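Long-range contact in MsStt7d protein (Micromonas, PDB 4IX4), which is probably a protein kinase, its kinase domain binding adenine nucleotide and magnesium ions to pass phosphate from ATP to protein substrates: residues H166-P171 and L186-A191. Numbering follows the deposited sequence.
Sequences HRDVKP and LIDLGA. With MG (magnesium ion), chain G; ADP (adenosine-5'-diphosphate), chain F.
The imidazole of His166 lies against the segment Leu186-Leu189, which it meets mainly by packing. Leu186 CD2 sits over one ring face in a CH-pi contact, 4.3 Å from the ring centroid, while Leu189 CD2 approaches His166 ND1 to 3.7 Å. Ile187 O lies at the ring edge, 3.0 Å from His166 CE1. With CG anti to the backbone N (chi1 179°), the ring reaches across to this segment, and an alanine here would probably open a gap between Leu186 CD2 and Leu189 CD2, which would lose the ring they pack on. Beyond the ring, Arg167 lays CD 3.4 Å from Ala191 O, the chain bending at chi3 (-88°) as its guanidinium turns to Pro210.

Water joins the backbones: one molecule donates to His166 O and Asp188 O and accepts from Ala191 N.

The two carboxylates reach magnesium differently. Asp188 OD2 binds the metal at 2.5 Å, beside ADP O1A and O1B and three waters. Asp168 is second-shell here: OD2 accepts from a metal-bound water at 2.7 Å, and that water also takes a bond from Lys170 NZ. Lys170 NZ also forms a salt bridge to Asp168 OD1 (2.9 Å) on its syn side, with Asp212 as another partner. Such pairing of an HRD catalytic loop with a DLG segment, the counterpart of the usual DFG, marks the protein kinase active site.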
loop_
_atom_site.group_PDB
_atom_site.type_symbol
_atom_site.label_atom_id
_atom_site.label_comp_id
_atom_site.label_asym_id
_atom_site.label_seq_id
_atom_site.Cartn_x
_atom_site.Cartn_y
_atom_site.Cartn_z
ATOM N N HIS B 166 -4.306 -11.392 14.632
ATOM C CA HIS B 166 -4.321 -10.003 14.194
ATOM C C HIS B 166 -3.343 -9.763 13.037
ATOM O O HIS B 166 -3.693 -9.120 12.038
ATOM C CB HIS B 166 -4.064 -9.069 15.385
ATOM C CG HIS B 166 -4.051 -7.618 15.021
ATOM N ND1 HIS B 166 -5.052 -6.741 15.390
ATOM C CD2 HIS B 166 -3.144 -6.884 14.331
ATOM C CE1 HIS B 166 -4.772 -5.536 14.922
ATOM N NE2 HIS B 166 -3.615 -5.595 14.287
ATOM N N ARG B 167 -2.132 -10.298 13.180
ATOM C CA ARG B 167 -1.093 -10.259 12.147
ATOM C C ARG B 167 -0.473 -8.886 11.890
ATOM O O ARG B 167 0.386 -8.744 11.016
ATOM C CB ARG B 167 -1.574 -10.878 10.829
ATOM C CG ARG B 167 -0.418 -11.278 9.926
ATOM C CD ARG B 167 -0.821 -11.240 8.482
ATOM N NE ARG B 167 -1.390 -12.503 8.049
ATOM C CZ ARG B 167 -0.840 -13.300 7.134
ATOM N NH1 ARG B 167 0.309 -12.981 6.547
ATOM N NH2 ARG B 167 -1.445 -14.425 6.811
ATOM N N ASP B 168 -0.891 -7.875 12.638
ATOM C CA ASP B 168 -0.276 -6.564 12.496
ATOM C C ASP B 168 -0.158 -5.859 13.836
ATOM O O ASP B 168 -0.415 -4.666 13.947
ATOM C CB ASP B 168 -1.032 -5.698 11.492
ATOM C CG ASP B 168 -0.183 -4.569 10.946
ATOM O OD1 ASP B 168 1.044 -4.584 11.159
ATOM O OD2 ASP B 168 -0.744 -3.660 10.306
ATOM N N VAL B 169 0.246 -6.618 14.847
ATOM C CA VAL B 169 0.434 -6.070 16.174
ATOM C C VAL B 169 1.708 -5.238 16.203
ATOM O O VAL B 169 2.754 -5.679 15.743
ATOM C CB VAL B 169 0.516 -7.206 17.206
ATOM C CG1 VAL B 169 0.997 -6.690 18.568
ATOM C CG2 VAL B 169 -0.838 -7.895 17.313
ATOM N N LYS B 170 1.598 -4.022 16.725
ATOM C CA LYS B 170 2.727 -3.112 16.873
ATOM C C LYS B 170 2.205 -1.875 17.582
ATOM O O LYS B 170 0.995 -1.652 17.621
ATOM C CB LYS B 170 3.336 -2.741 15.513
ATOM C CG LYS B 170 2.356 -2.110 14.532
ATOM C CD LYS B 170 2.991 -2.008 13.145
ATOM C CE LYS B 170 2.043 -1.341 12.150
ATOM N NZ LYS B 170 2.185 -1.899 10.784
ATOM N N PRO B 171 3.108 -1.071 18.157
ATOM C CA PRO B 171 2.690 0.161 18.834
ATOM C C PRO B 171 1.826 1.088 17.959
ATOM O O PRO B 171 0.896 1.720 18.472
ATOM C CB PRO B 171 4.023 0.807 19.214
ATOM C CG PRO B 171 4.913 -0.382 19.468
ATOM C CD PRO B 171 4.545 -1.339 18.355
ATOM N N LEU B 186 -6.662 -2.392 20.182
ATOM C CA LEU B 186 -6.059 -2.653 18.884
ATOM C C LEU B 186 -6.853 -1.977 17.781
ATOM O O LEU B 186 -8.081 -1.877 17.858
ATOM C CB LEU B 186 -6.015 -4.157 18.621
ATOM C CG LEU B 186 -4.890 -4.877 19.370
ATOM C CD1 LEU B 186 -5.215 -6.358 19.588
ATOM C CD2 LEU B 186 -3.548 -4.706 18.645
ATOM N N ILE B 187 -6.152 -1.529 16.744
ATOM C CA ILE B 187 -6.825 -1.102 15.525
ATOM C C ILE B 187 -6.274 -1.886 14.344
ATOM O O ILE B 187 -5.274 -2.607 14.465
ATOM C CB ILE B 187 -6.657 0.413 15.251
ATOM C CG1 ILE B 187 -5.177 0.799 15.278
ATOM C CG2 ILE B 187 -7.441 1.236 16.266
ATOM C CD1 ILE B 187 -4.910 2.219 14.796
ATOM N N ASP B 188 -6.910 -1.710 13.191
ATOM C CA ASP B 188 -6.411 -2.259 11.937
ATOM C C ASP B 188 -6.453 -3.781 11.879
ATOM O O ASP B 188 -5.442 -4.449 12.097
ATOM C CB ASP B 188 -4.985 -1.767 11.672
ATOM C CG ASP B 188 -4.640 -1.749 10.196
ATOM O OD1 ASP B 188 -5.372 -2.382 9.405
ATOM O OD2 ASP B 188 -3.638 -1.103 9.825
ATOM N N LEU B 189 -7.625 -4.324 11.572
ATOM C CA LEU B 189 -7.761 -5.756 11.334
ATOM C C LEU B 189 -7.623 -6.116 9.842
ATOM O O LEU B 189 -8.017 -7.200 9.415
ATOM C CB LEU B 189 -9.100 -6.247 11.900
ATOM C CG LEU B 189 -9.215 -6.191 13.432
ATOM C CD1 LEU B 189 -10.668 -6.228 13.879
ATOM C CD2 LEU B 189 -8.417 -7.331 14.057
ATOM N N GLY B 190 -7.038 -5.219 9.055
ATOM C CA GLY B 190 -6.937 -5.436 7.616
ATOM C C GLY B 190 -6.051 -6.604 7.210
ATOM O O GLY B 190 -6.166 -7.121 6.103
ATOM N N ALA B 191 -5.144 -7.012 8.092
ATOM C CA ALA B 191 -4.278 -8.157 7.818
ATOM C C ALA B 191 -4.733 -9.396 8.582
ATOM O O ALA B 191 -4.159 -10.471 8.440
ATOM C CB ALA B 191 -2.834 -7.824 8.179
HETATM MG MG MG G . -1.755 0.344 9.210
HETATM P PB ADP F . -0.191 3.471 8.140
HETATM O O1B ADP F . -0.107 2.043 8.608
HETATM O O2B ADP F . -0.041 4.493 9.243
HETATM O O3B ADP F . 0.622 3.756 6.895
HETATM P PA ADP F . -2.996 3.398 8.500
HETATM O O1A ADP F . -2.694 2.363 9.559
HETATM O O2A ADP F . -4.202 3.254 7.595
HETATM O O3A ADP F . -1.697 3.644 7.589
HETATM O "O5'" ADP F . -3.159 4.782 9.299
HETATM C "C5'" ADP F . -4.453 5.076 9.786
HETATM C "C4'" ADP F . -4.365 6.065 10.932
HETATM O "O4'" ADP F . -5.699 6.181 11.411
HETATM C "C3'" ADP F . -3.480 5.588 12.073
HETATM O "O3'" ADP F . -2.554 6.609 12.455
HETATM C "C2'" ADP F . -4.436 5.393 13.220
HETATM O "O2'" ADP F . -3.889 5.878 14.449
HETATM C "C1'" ADP F . -5.704 6.141 12.830
HETATM N N9 ADP F . -6.867 5.356 13.278
HETATM C C8 ADP F . -7.300 4.206 12.729
HETATM N N7 ADP F . -8.380 3.734 13.404
HETATM C C5 ADP F . -8.639 4.603 14.398
HETATM C C6 ADP F . -9.645 4.717 15.465
HETATM N N6 ADP F . -10.606 3.771 15.590
HETATM N N1 ADP F . -9.560 5.779 16.295
HETATM C C2 ADP F . -8.613 6.722 16.167
HETATM N N3 ADP F . -7.664 6.688 15.208
HETATM C C4 ADP F . -7.638 5.671 14.317
HETATM O O HOH W 1 -4.593 -6.821 10.920
HETATM O O HOH W 2 -0.054 -1.367 9.063
HETATM O O HOH W 3 -0.758 1.198 11.434
HETATM O O HOH W 4 -3.017 -0.281 7.274
#